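Local coordinates for protein phenolic acid decarboxylase (Sedimentibacter hydroxybenzoicus, PDB 7AE5) that catalyses the reversible, non-oxidative decarboxylation of 4-hydroxybenzoate and 3,4-dihydroxybenzoate, using prenylated FMN and manganese, to detoxify phenolic compounds under anaerobic conditions, at residues N226-V231 with M240-S245; A75-L80 with N209-T214; Y364-A369 with D413-E418. One frame throughout, in Å; residues are numbered along the deposited sequence.

Contact 1. Residues N226-V231 with M240-S245; sequences NEYEFV and MDIVKS. With RB (rubidium ion), chain R.
The hydroxyl of Y228, whose ring lies against M240 and I242, is hydrogen-bonded to Y252 O on the neighbouring strand 252-254, which anchors the far end of the ring while its near end packs on 240-245. At that near end I242 CG2 sits over one face: it lies 3.9 Å from the centroid of the Y228 ring and 24° off the ring normal, the geometry of a CH-pi contact. The methyl is offset toward the rim, being closest to Y228 CD2 at 3.6 Å. M240 comes in differently. Its SD is 4.5 Å from the centroid of the Y228 ring but 61° off the normal, an oblique Met-aromatic contact, with M240 SD to Y228 CD1 measuring 3.4 Å. M240 CG lies between N and the carbonyl carbon (chi1 62°) and the chain continues nearly straight at chi2, which brings the sulfur to the ring and to V231; the bend at chi3 then turns only CE. There V231 CG1 meets M240 SD at 3.6 Å, the two side chains crossing at about a right angle. A leucine here, lacking ring and hydroxyl, would probably leave Y252 O without its mate and open a gap beside the M240 sulfur and the I242 methyl. The preceding residue, E227, is a predicted manganese ligand, and here its OE1 holds a rubidium ion at 2.9 Å, together with V164 O, M216 SD, T219 O and Y223 OH. Y228 also packs on V164, which is predicted to bind prenylated FMN. Across the two segments the chemistry is thus apolar, CH-pi and sulfur-aromatic, consistent with a buried second shell that seats the start of helix 227-234 behind the metal and cofactor site.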
ATOM      1  N   ASN C 226      24.901  32.243  25.750  1.00 69.31           N
ATOM      2  CA  ASN C 226      24.544  31.977  27.166  1.00 68.99           C
ATOM      3  C   ASN C 226      23.083  32.371  27.361  1.00 67.62           C
ATOM      4  O   ASN C 226      22.575  33.147  26.559  1.00 66.86           O
ATOM      5  CB  ASN C 226      25.513  32.667  28.132  1.00 68.92           C
ATOM      6  CG  ASN C 226      26.929  32.147  28.010  1.00 70.13           C
ATOM      7  OD1 ASN C 226      27.145  30.967  27.740  1.00 71.06           O
ATOM      8  ND2 ASN C 226      27.902  33.018  28.208  1.00 70.05           N
ATOM      9  N   GLU C 227      22.453  31.886  28.418  1.00 57.93           N
ATOM     10  CA  GLU C 227      21.001  32.109  28.615  1.00 56.81           C
ATOM     11  C   GLU C 227      20.636  33.586  28.558  1.00 55.60           C
ATOM     12  O   GLU C 227      19.792  33.947  27.738  1.00 54.74           O
ATOM     13  CB  GLU C 227      20.589  31.505  29.953  1.00 56.82           C
ATOM     14  CG  GLU C 227      21.035  30.069  30.101  1.00 58.18           C
ATOM     15  CD  GLU C 227      20.396  29.087  29.138  1.00 57.86           C
ATOM     16  OE1 GLU C 227      19.223  28.759  29.336  1.00 56.16           O
ATOM     17  OE2 GLU C 227      21.079  28.648  28.198  1.00 59.30           O
ATOM     18  N   TYR C 228      21.213  34.382  29.446  1.00 63.54           N
ATOM     19  CA  TYR C 228      20.826  35.810  29.519  1.00 62.29           C
ATOM     20  C   TYR C 228      21.424  36.527  28.311  1.00 62.10           C
ATOM     21  O   TYR C 228      20.865  37.544  27.900  1.00 61.41           O
ATOM     22  CB  TYR C 228      21.216  36.361  30.888  1.00 62.07           C
ATOM     23  CG  TYR C 228      20.480  35.757  32.056  1.00 61.67           C
ATOM     24  CD1 TYR C 228      19.100  35.678  32.070  1.00 60.58           C
ATOM     25  CD2 TYR C 228      21.164  35.279  33.160  1.00 62.42           C
ATOM     26  CE1 TYR C 228      18.413  35.149  33.149  1.00 60.30           C
ATOM     27  CE2 TYR C 228      20.495  34.744  34.247  1.00 62.11           C
ATOM     28  CZ  TYR C 228      19.115  34.675  34.239  1.00 61.06           C
ATOM     29  OH  TYR C 228      18.444  34.144  35.300  1.00 60.71           O
ATOM     30  N   GLU C 229      22.510  35.987  27.749  1.00 64.81           N
ATOM     31  CA  GLU C 229      22.994  36.619  26.527  1.00 64.68           C
ATOM     32  C   GLU C 229      22.035  36.387  25.368  1.00 64.24           C
ATOM     33  O   GLU C 229      21.895  37.253  24.498  1.00 63.38           O
ATOM     34  CB  GLU C 229      24.387  36.098  26.178  1.00 66.07           C
ATOM     35  N   PHE C 230      21.367  35.231  25.341  1.00 56.48           N
ATOM     36  CA  PHE C 230      20.386  34.976  24.293  1.00 55.72           C
ATOM     37  C   PHE C 230      19.194  35.916  24.420  1.00 54.52           C
ATOM     38  O   PHE C 230      18.656  36.381  23.408  1.00 53.97           O
ATOM     39  CB  PHE C 230      19.928  33.519  24.334  1.00 56.53           C
ATOM     40  CG  PHE C 230      18.991  33.151  23.218  1.00 56.14           C
ATOM     41  CD1 PHE C 230      19.399  33.238  21.897  1.00 56.40           C
ATOM     42  CD2 PHE C 230      17.704  32.719  23.489  1.00 55.43           C
ATOM     43  CE1 PHE C 230      18.540  32.903  20.867  1.00 55.95           C
ATOM     44  CE2 PHE C 230      16.840  32.379  22.462  1.00 54.99           C
ATOM     45  CZ  PHE C 230      17.260  32.472  21.149  1.00 55.23           C
ATOM     46  N   VAL C 231      18.766  36.201  25.652  1.00 54.72           N
ATOM     47  CA  VAL C 231      17.726  37.204  25.861  1.00 54.83           C
ATOM     48  C   VAL C 231      18.153  38.536  25.259  1.00 56.35           C
ATOM     49  O   VAL C 231      17.360  39.222  24.604  1.00 56.10           O
ATOM     50  CB  VAL C 231      17.404  37.340  27.362  1.00 55.26           C
ATOM     51  CG1 VAL C 231      16.485  38.529  27.602  1.00 55.79           C
ATOM     52  CG2 VAL C 231      16.780  36.060  27.891  1.00 53.63           C
ATOM     53  N   MET C 240      20.316  42.594  28.992  1.00 74.37           N
ATOM     54  CA  MET C 240      19.382  42.577  30.105  1.00 73.93           C
ATOM     55  C   MET C 240      20.140  42.666  31.424  1.00 75.35           C
ATOM     56  O   MET C 240      21.331  42.357  31.507  1.00 76.21           O
ATOM     57  CB  MET C 240      18.517  41.314  30.079  1.00 71.64           C
ATOM     58  CG  MET C 240      19.302  40.023  30.212  1.00 70.99           C
ATOM     59  SD  MET C 240      18.260  38.645  30.720  1.00 68.81           S
ATOM     60  CE  MET C 240      17.270  39.430  31.989  1.00 69.26           C
ATOM     61  N   ASP C 241      19.429  43.097  32.460  1.00 75.22           N
ATOM     62  CA  ASP C 241      20.023  43.287  33.775  1.00 76.63           C
ATOM     63  C   ASP C 241      19.856  42.025  34.611  1.00 75.34           C
ATOM     64  O   ASP C 241      18.752  41.479  34.712  1.00 73.70           O
ATOM     65  CB  ASP C 241      19.387  44.484  34.484  1.00 77.83           C
ATOM     66  CG  ASP C 241      19.736  45.804  33.825  1.00 79.52           C
ATOM     67  OD1 ASP C 241      20.595  45.807  32.917  1.00 79.92           O
ATOM     68  OD2 ASP C 241      19.150  46.837  34.212  1.00 80.50           O
ATOM     69  N   ILE C 242      20.956  41.563  35.201  1.00 66.61           N
ATOM     70  CA  ILE C 242      20.945  40.408  36.086  1.00 65.66           C
ATOM     71  C   ILE C 242      21.525  40.824  37.431  1.00 67.37           C
ATOM     72  O   ILE C 242      22.282  41.792  37.540  1.00 69.35           O
ATOM     73  CB  ILE C 242      21.724  39.211  35.503  1.00 64.83           C
ATOM     74  CG1 ILE C 242      23.194  39.577  35.301  1.00 66.71           C
ATOM     75  CG2 ILE C 242      21.098  38.755  34.193  1.00 63.10           C
ATOM     76  CD1 ILE C 242      24.042  38.428  34.806  1.00 66.15           C
ATOM     77  N   VAL C 243      21.154  40.074  38.466  1.00 75.72           N
ATOM     78  CA  VAL C 243      21.606  40.332  39.828  1.00 77.14           C
ATOM     79  C   VAL C 243      21.862  39.000  40.515  1.00 76.18           C
ATOM     80  O   VAL C 243      21.098  38.043  40.344  1.00 74.24           O
ATOM     81  CB  VAL C 243      20.582  41.169  40.623  1.00 77.49           C
ATOM     82  N   LYS C 244      22.941  38.941  41.292  1.00 74.38           N
ATOM     83  CA  LYS C 244      23.290  37.718  42.001  1.00 73.71           C
ATOM     84  C   LYS C 244      22.193  37.334  42.985  1.00 72.60           C
ATOM     85  O   LYS C 244      21.558  38.194  43.601  1.00 73.22           O
ATOM     86  CB  LYS C 244      24.616  37.898  42.740  1.00 75.74           C
ATOM     87  CG  LYS C 244      25.360  36.603  43.021  1.00 75.29           C
ATOM     88  CD  LYS C 244      26.598  36.861  43.863  1.00 77.43           C
ATOM     89  CE  LYS C 244      26.238  36.995  45.335  1.00 77.88           C
ATOM     90  NZ  LYS C 244      27.155  36.211  46.204  1.00 78.54           N
ATOM     91  N   SER C 245      21.966  36.032  43.123  1.00 76.95           N
ATOM     92  CA  SER C 245      21.041  35.555  44.136  1.00 75.99           C
ATOM     93  C   SER C 245      21.600  35.846  45.525  1.00 77.53           C
ATOM     94  O   SER C 245      22.807  36.027  45.714  1.00 79.08           O
ATOM     95  CB  SER C 245      20.775  34.059  43.968  1.00 74.08           C
ATOM     96  OG  SER C 245      21.734  33.286  44.671  1.00 74.60           O
TER
HETATM   97 RB    RB R 502      16.733  28.267  28.042  1.00367.38          RB

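Contact 2. Residues A75-L80 with N209-T214; sequences ALMLGL and NNPLVT
M77, the last residue of helix 71-77, and P211, the first of helix 211-217, bring their CA atoms to 6.1 Å, so one helix ends where the other begins. M77 CG stands anti to the backbone N (chi1 165°), and the side chain slides past P211 in the opposite direction; only CE turns aside at the last torsion. Its CG touches two side chains: M77 CG lies 3.7 Å from P211 CB and 3.6 Å from L212 CD2. The same leucine methyl presses on the helix end itself, with L212 CD2 only 3.1 Å from M77 O, a tight approach. More loosely, L78 CD2 and L212 CD1 are 4.4 Å apart. L212 packs further on V231 and L234 of helix 227-234. Its backbone is held by the N-cap: L212 N donates to N210 OD1 over 3.1 Å, nearly straight at 167°, although the N-H arrives from well above the carbonyl plane. N210 ND2 is in turn bonded to Q235 OE1. On the other side, G79 at positive phi closes helix 71-77, with L80 N to A75 O at 3.0 Å and G79 N to L76 O at 2.9 Å. A Schellman C-cap therefore abuts an asparagine N-cap, joining the N-terminal domain of this UbiD enzyme to its FMN-binding, Rift-related domain.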
ATOM      1  N   ALA C  75       3.796  39.513  19.162  1.00 49.94           N
ATOM      2  CA  ALA C  75       4.388  40.591  18.377  1.00 50.62           C
ATOM      3  C   ALA C  75       4.905  41.702  19.281  1.00 51.32           C
ATOM      4  O   ALA C  75       6.037  42.171  19.124  1.00 52.37           O
ATOM      5  CB  ALA C  75       3.363  41.138  17.383  1.00 50.37           C
ATOM      6  N   LEU C  76       4.083  42.132  20.241  1.00 45.94           N
ATOM      7  CA  LEU C  76       4.513  43.170  21.171  1.00 47.85           C
ATOM      8  C   LEU C  76       5.683  42.707  22.025  1.00 47.34           C
ATOM      9  O   LEU C  76       6.512  43.527  22.436  1.00 49.08           O
ATOM     10  CB  LEU C  76       3.344  43.597  22.058  1.00 48.49           C
ATOM     11  CG  LEU C  76       2.140  44.201  21.338  1.00 49.52           C
ATOM     12  CD1 LEU C  76       0.947  44.282  22.275  1.00 49.77           C
ATOM     13  CD2 LEU C  76       2.481  45.574  20.781  1.00 52.12           C
ATOM     14  N   MET C  77       5.765  41.403  22.305  1.00 49.73           N
ATOM     15  CA  MET C  77       6.891  40.882  23.073  1.00 49.54           C
ATOM     16  C   MET C  77       8.211  41.220  22.396  1.00 50.69           C
ATOM     17  O   MET C  77       9.172  41.623  23.059  1.00 51.53           O
ATOM     18  CB  MET C  77       6.747  39.370  23.256  1.00 49.34           C
ATOM     19  CG  MET C  77       8.018  38.672  23.713  1.00 49.86           C
ATOM     20  SD  MET C  77       7.848  36.880  23.838  1.00 49.44           S
ATOM     21  CE  MET C  77       8.234  36.382  22.162  1.00 50.49           C
ATOM     22  N   LEU C  78       8.265  41.095  21.074  1.00 56.35           N
ATOM     23  CA  LEU C  78       9.465  41.407  20.313  1.00 57.56           C
ATOM     24  C   LEU C  78       9.553  42.872  19.917  1.00 58.57           C
ATOM     25  O   LEU C  78      10.422  43.231  19.117  1.00 59.77           O
ATOM     26  CB  LEU C  78       9.540  40.533  19.065  1.00 58.52           C
ATOM     27  CG  LEU C  78       9.574  39.052  19.415  1.00 58.49           C
ATOM     28  CD1 LEU C  78       8.673  38.221  18.506  1.00 58.77           C
ATOM     29  CD2 LEU C  78      11.007  38.602  19.371  1.00 58.83           C
ATOM     30  N   GLY C  79       8.684  43.720  20.459  1.00 52.86           N
ATOM     31  CA  GLY C  79       8.732  45.135  20.151  1.00 55.56           C
ATOM     32  C   GLY C  79       8.213  45.502  18.781  1.00 56.09           C
ATOM     33  O   GLY C  79       8.621  46.528  18.228  1.00 58.43           O
ATOM     34  N   LEU C  80       7.319  44.698  18.216  1.00 63.22           N
ATOM     35  CA  LEU C  80       6.780  44.923  16.885  1.00 63.61           C
ATOM     36  C   LEU C  80       5.326  45.372  16.971  1.00 64.05           C
ATOM     37  O   LEU C  80       4.665  45.222  18.003  1.00 63.47           O
ATOM     38  CB  LEU C  80       6.883  43.652  16.035  1.00 61.32           C
ATOM     39  CG  LEU C  80       8.287  43.074  15.849  1.00 60.97           C
ATOM     40  CD1 LEU C  80       8.218  41.657  15.307  1.00 60.78           C
ATOM     41  CD2 LEU C  80       9.109  43.962  14.926  1.00 63.13           C
ATOM     42  N   ASN C 209       8.363  37.791  34.790  1.00 56.32           N
ATOM     43  CA  ASN C 209       9.584  38.209  34.121  1.00 57.17           C
ATOM     44  C   ASN C 209       9.276  38.956  32.832  1.00 57.21           C
ATOM     45  O   ASN C 209       8.156  38.925  32.313  1.00 56.30           O
ATOM     46  CB  ASN C 209      10.483  37.006  33.797  1.00 56.46           C
ATOM     47  CG  ASN C 209      11.119  36.404  35.031  1.00 56.96           C
ATOM     48  OD1 ASN C 209      11.915  37.051  35.712  1.00 58.19           O
ATOM     49  ND2 ASN C 209      10.781  35.153  35.321  1.00 57.27           N
ATOM     50  N   ASN C 210      10.306  39.644  32.339  1.00 61.02           N
ATOM     51  CA  ASN C 210      10.421  40.131  30.972  1.00 61.02           C
ATOM     52  C   ASN C 210       9.977  39.006  30.042  1.00 59.14           C
ATOM     53  O   ASN C 210      10.459  37.873  30.177  1.00 58.46           O
ATOM     54  CB  ASN C 210      11.871  40.565  30.718  1.00 62.35           C
ATOM     55  CG  ASN C 210      12.152  40.964  29.274  1.00 62.36           C
ATOM     56  OD1 ASN C 210      11.278  40.948  28.411  1.00 61.38           O
ATOM     57  ND2 ASN C 210      13.401  41.328  29.013  1.00 63.55           N
ATOM     58  N   PRO C 211       9.048  39.263  29.116  1.00 53.29           N
ATOM     59  CA  PRO C 211       8.552  38.171  28.260  1.00 51.56           C
ATOM     60  C   PRO C 211       9.637  37.458  27.470  1.00 52.21           C
ATOM     61  O   PRO C 211       9.463  36.281  27.131  1.00 52.82           O
ATOM     62  CB  PRO C 211       7.548  38.879  27.335  1.00 51.31           C
ATOM     63  CG  PRO C 211       7.843  40.346  27.468  1.00 53.10           C
ATOM     64  CD  PRO C 211       8.324  40.521  28.870  1.00 54.16           C
ATOM     65  N   LEU C 212      10.757  38.123  27.172  1.00 58.77           N
ATOM     66  CA  LEU C 212      11.832  37.446  26.452  1.00 59.79           C
ATOM     67  C   LEU C 212      12.579  36.470  27.349  1.00 61.21           C
ATOM     68  O   LEU C 212      13.143  35.487  26.855  1.00 62.32           O
ATOM     69  CB  LEU C 212      12.811  38.460  25.859  1.00 59.98           C
ATOM     70  CG  LEU C 212      12.474  39.009  24.472  1.00 59.46           C
ATOM     71  CD1 LEU C 212      12.259  37.880  23.474  1.00 59.07           C
ATOM     72  CD2 LEU C 212      11.272  39.923  24.529  1.00 59.55           C
ATOM     73  N   VAL C 213      12.604  36.723  28.657  1.00 51.30           N
ATOM     74  CA  VAL C 213      13.242  35.791  29.580  1.00 51.20           C
ATOM     75  C   VAL C 213      12.458  34.486  29.635  1.00 50.36           C
ATOM     76  O   VAL C 213      13.028  33.394  29.527  1.00 51.42           O
ATOM     77  CB  VAL C 213      13.380  36.426  30.974  1.00 52.51           C
ATOM     78  CG1 VAL C 213      13.840  35.388  31.986  1.00 52.22           C
ATOM     79  CG2 VAL C 213      14.341  37.599  30.923  1.00 54.43           C
ATOM     80  N   THR C 214      11.136  34.584  29.804  1.00 48.64           N
ATOM     81  CA  THR C 214      10.285  33.400  29.740  1.00 47.91           C
ATOM     82  C   THR C 214      10.428  32.699  28.396  1.00 48.41           C
ATOM     83  O   THR C 214      10.386  31.465  28.322  1.00 49.02           O
ATOM     84  CB  THR C 214       8.826  33.792  29.982  1.00 46.58           C
ATOM     85  OG1 THR C 214       8.724  34.542  31.200  1.00 47.68           O
ATOM     86  CG2 THR C 214       7.945  32.554  30.084  1.00 46.52           C
TER

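Contact 3. Residues Y364-A369 with D413-E418; sequences YAKGVA and DVSIIE. With RB (rubidium ion), chain Q.
One hydrogen bond joins the segments: K366 NZ donates to S415 OG over 3.0 Å. The ammonium has two further acceptors, K412 O just before the strand and E418 O of a second subunit, so three oxygens grip a buried lysine. Its reach comes from a chain extended beyond CG, leaving the helix with CG anti to the carbonyl carbon (chi1 -63°).

Van der Waals contact accompanies the bond along the end of the same chain. K366 CE passes 3.7 Å from S415 OG and 4.0 Å from D413 O. No other residue of 364-369 touches 413-418.

These pieces belong to the alpha/beta C-terminal domain, where helix 364-372 packs on a mixed sheet whose outermost strand within the chain, 414-421, runs antiparallel to its neighbour 434-441. Beyond it lies the second subunit: S415 packs on its I417, I417 on its S415, and the K366-to-E418 bond is returned, a reciprocity consistent with a twofold interface.

Metal and charge interactions gather at D413. Its carboxylate chelates a rubidium ion, D413 OD1 and OD2 each at 2.5 Å, with a water and the carbonyls of R407, D441 and T443 also bound; D413 OD2 additionally accepts from H409 N. K366 NZ and D413 OD1 stand 5.6 Å apart, too far for a salt bridge, though the opposite charges probably still attract weakly.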
ATOM      1  N   TYR C 364      12.107  17.626  -5.369  1.00 52.60           N
ATOM      2  CA  TYR C 364      12.942  18.248  -4.345  1.00 52.21           C
ATOM      3  C   TYR C 364      12.186  18.470  -3.041  1.00 51.18           C
ATOM      4  O   TYR C 364      12.800  18.513  -1.970  1.00 50.10           O
ATOM      5  CB  TYR C 364      13.492  19.572  -4.874  1.00 51.91           C
ATOM      6  CG  TYR C 364      14.429  20.310  -3.948  1.00 51.15           C
ATOM      7  CD1 TYR C 364      15.719  19.848  -3.717  1.00 51.24           C
ATOM      8  CD2 TYR C 364      14.033  21.489  -3.329  1.00 50.02           C
ATOM      9  CE1 TYR C 364      16.583  20.533  -2.879  1.00 50.30           C
ATOM     10  CE2 TYR C 364      14.888  22.180  -2.493  1.00 49.16           C
ATOM     11  CZ  TYR C 364      16.160  21.698  -2.271  1.00 49.32           C
ATOM     12  OH  TYR C 364      17.012  22.385  -1.438  1.00 48.41           O
ATOM     13  N   ALA C 365      10.859  18.613  -3.109  1.00 41.23           N
ATOM     14  CA  ALA C 365      10.081  18.877  -1.904  1.00 38.73           C
ATOM     15  C   ALA C 365      10.131  17.711  -0.926  1.00 37.67           C
ATOM     16  O   ALA C 365      10.102  17.924   0.291  1.00 35.78           O
ATOM     17  CB  ALA C 365       8.634  19.194  -2.272  1.00 37.21           C
ATOM     18  N   LYS C 366      10.195  16.478  -1.429  1.00 39.92           N
ATOM     19  CA  LYS C 366      10.343  15.341  -0.529  1.00 39.14           C
ATOM     20  C   LYS C 366      11.762  15.247   0.013  1.00 39.25           C
ATOM     21  O   LYS C 366      11.967  14.762   1.131  1.00 37.91           O
ATOM     22  CB  LYS C 366       9.946  14.049  -1.241  1.00 40.58           C
ATOM     23  CG  LYS C 366       8.486  14.025  -1.658  1.00 40.00           C
ATOM     24  CD  LYS C 366       7.928  12.618  -1.713  1.00 40.57           C
ATOM     25  CE  LYS C 366       6.428  12.649  -1.974  1.00 38.85           C
ATOM     26  NZ  LYS C 366       5.901  11.342  -2.465  1.00 38.48           N
ATOM     27  N   GLY C 367      12.747  15.708  -0.755  1.00 35.03           N
ATOM     28  CA  GLY C 367      14.096  15.784  -0.225  1.00 34.64           C
ATOM     29  C   GLY C 367      14.193  16.733   0.953  1.00 32.89           C
ATOM     30  O   GLY C 367      14.879  16.448   1.938  1.00 31.94           O
ATOM     31  N   VAL C 368      13.498  17.870   0.871  1.00 38.39           N
ATOM     32  CA  VAL C 368      13.470  18.813   1.986  1.00 36.72           C
ATOM     33  C   VAL C 368      12.852  18.160   3.215  1.00 34.89           C
ATOM     34  O   VAL C 368      13.326  18.349   4.343  1.00 33.93           O
ATOM     35  CB  VAL C 368      12.714  20.093   1.582  1.00 36.88           C
ATOM     36  CG1 VAL C 368      12.442  20.959   2.800  1.00 35.11           C
ATOM     37  CG2 VAL C 368      13.503  20.864   0.540  1.00 38.64           C
ATOM     38  N   ALA C 369      11.787  17.380   3.017  1.00 29.96           N
ATOM     39  CA  ALA C 369      11.179  16.661   4.130  1.00 28.59           C
ATOM     40  C   ALA C 369      12.133  15.621   4.701  1.00 29.01           C
ATOM     41  O   ALA C 369      12.235  15.466   5.924  1.00 28.16           O
ATOM     42  CB  ALA C 369       9.874  16.006   3.683  1.00 28.44           C
ATOM     43  N   ASP C 413       1.713  12.283  -4.070  1.00 45.99           N
ATOM     44  CA  ASP C 413       2.262  13.339  -3.223  1.00 45.70           C
ATOM     45  C   ASP C 413       2.266  12.980  -1.735  1.00 44.75           C
ATOM     46  O   ASP C 413       2.750  13.781  -0.929  1.00 44.38           O
ATOM     47  CB  ASP C 413       1.486  14.658  -3.425  1.00 44.82           C
ATOM     48  CG  ASP C 413       2.001  15.516  -4.614  1.00 45.94           C
ATOM     49  OD1 ASP C 413       3.218  15.755  -4.744  1.00 47.24           O
ATOM     50  OD2 ASP C 413       1.174  16.023  -5.401  1.00 45.71           O
ATOM     51  N   VAL C 414       1.755  11.813  -1.345  1.00 36.36           N
ATOM     52  CA  VAL C 414       1.614  11.442   0.064  1.00 35.52           C
ATOM     53  C   VAL C 414       2.396  10.160   0.317  1.00 36.26           C
ATOM     54  O   VAL C 414       2.119   9.125  -0.302  1.00 36.60           O
ATOM     55  CB  VAL C 414       0.141  11.262   0.466  1.00 34.66           C
ATOM     56  CG1 VAL C 414       0.044  10.791   1.907  1.00 34.30           C
ATOM     57  CG2 VAL C 414      -0.626  12.561   0.275  1.00 34.26           C
ATOM     58  N   SER C 415       3.344  10.216   1.251  1.00 34.13           N
ATOM     59  CA  SER C 415       4.224   9.094   1.550  1.00 34.91           C
ATOM     60  C   SER C 415       4.055   8.663   2.999  1.00 34.04           C
ATOM     61  O   SER C 415       4.156   9.488   3.912  1.00 33.58           O
ATOM     62  CB  SER C 415       5.681   9.462   1.276  1.00 36.60           C
ATOM     63  OG  SER C 415       5.933   9.457  -0.116  1.00 37.87           O
ATOM     64  N   ILE C 416       3.821   7.370   3.202  1.00 36.63           N
ATOM     65  CA  ILE C 416       3.629   6.775   4.520  1.00 36.26           C
ATOM     66  C   ILE C 416       4.814   5.857   4.792  1.00 37.04           C
ATOM     67  O   ILE C 416       5.015   4.868   4.075  1.00 37.60           O
ATOM     68  CB  ILE C 416       2.302   6.002   4.594  1.00 36.04           C
ATOM     69  CG1 ILE C 416       1.118   6.934   4.329  1.00 35.50           C
ATOM     70  CG2 ILE C 416       2.149   5.330   5.934  1.00 36.21           C
ATOM     71  CD1 ILE C 416       0.905   7.961   5.409  1.00 35.07           C
ATOM     72  N   ILE C 417       5.597   6.173   5.824  1.00 34.59           N
ATOM     73  CA  ILE C 417       6.846   5.469   6.115  1.00 35.35           C
ATOM     74  C   ILE C 417       6.769   4.898   7.526  1.00 35.14           C
ATOM     75  O   ILE C 417       6.679   5.653   8.501  1.00 34.78           O
ATOM     76  CB  ILE C 417       8.064   6.391   5.962  1.00 35.92           C
ATOM     77  CG1 ILE C 417       8.004   7.131   4.627  1.00 36.37           C
ATOM     78  CG2 ILE C 417       9.353   5.592   6.068  1.00 36.72           C
ATOM     79  CD1 ILE C 417       8.628   8.507   4.664  1.00 36.60           C
ATOM     80  N   GLU C 418       6.840   3.573   7.635  1.00 54.44           N
ATOM     81  CA  GLU C 418       6.653   2.879   8.902  1.00 54.44           C
ATOM     82  C   GLU C 418       7.972   2.693   9.650  1.00 54.89           C
ATOM     83  O   GLU C 418       9.062   2.753   9.074  1.00 55.34           O
ATOM     84  CB  GLU C 418       6.007   1.512   8.673  1.00 54.59           C
ATOM     85  CG  GLU C 418       4.628   1.567   8.051  1.00 54.30           C
ATOM     86  CD  GLU C 418       3.876   0.262   8.207  1.00 54.58           C
ATOM     87  OE1 GLU C 418       4.427  -0.671   8.830  1.00 54.91           O
ATOM     88  OE2 GLU C 418       2.733   0.172   7.708  1.00 54.57           O
TER
HETATM   89 RB    RB Q 501       2.578  18.035  -5.388  1.00 48.64          RB
HETATM   90  O   HOH W   1       4.711  17.533  -6.490  1.00 33.84           O

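In the fold
Along the chain contact 2 is completed first, contact 1 follows, and contact 3 comes last. Contacts 1 and 2 are neighbours, their centres 15 Å apart, because helices 211-217 and 227-234 are consecutive and lie together; M240 CE meets V213 CG2 at 3.6 Å. Through these helices the N-terminal packing probably connects with the predicted manganese and prenylated FMN site. Contact 1 adjoins that site and contact 2 lies further out, the L212 side chain about 11 Å from that of V164. Contact 3 stands apart in the C-terminal domain, where copies of the protein meet, with centres about 42 Å from contact 1 and 36 Å from contact 2, and across the chain's centre from contact 1.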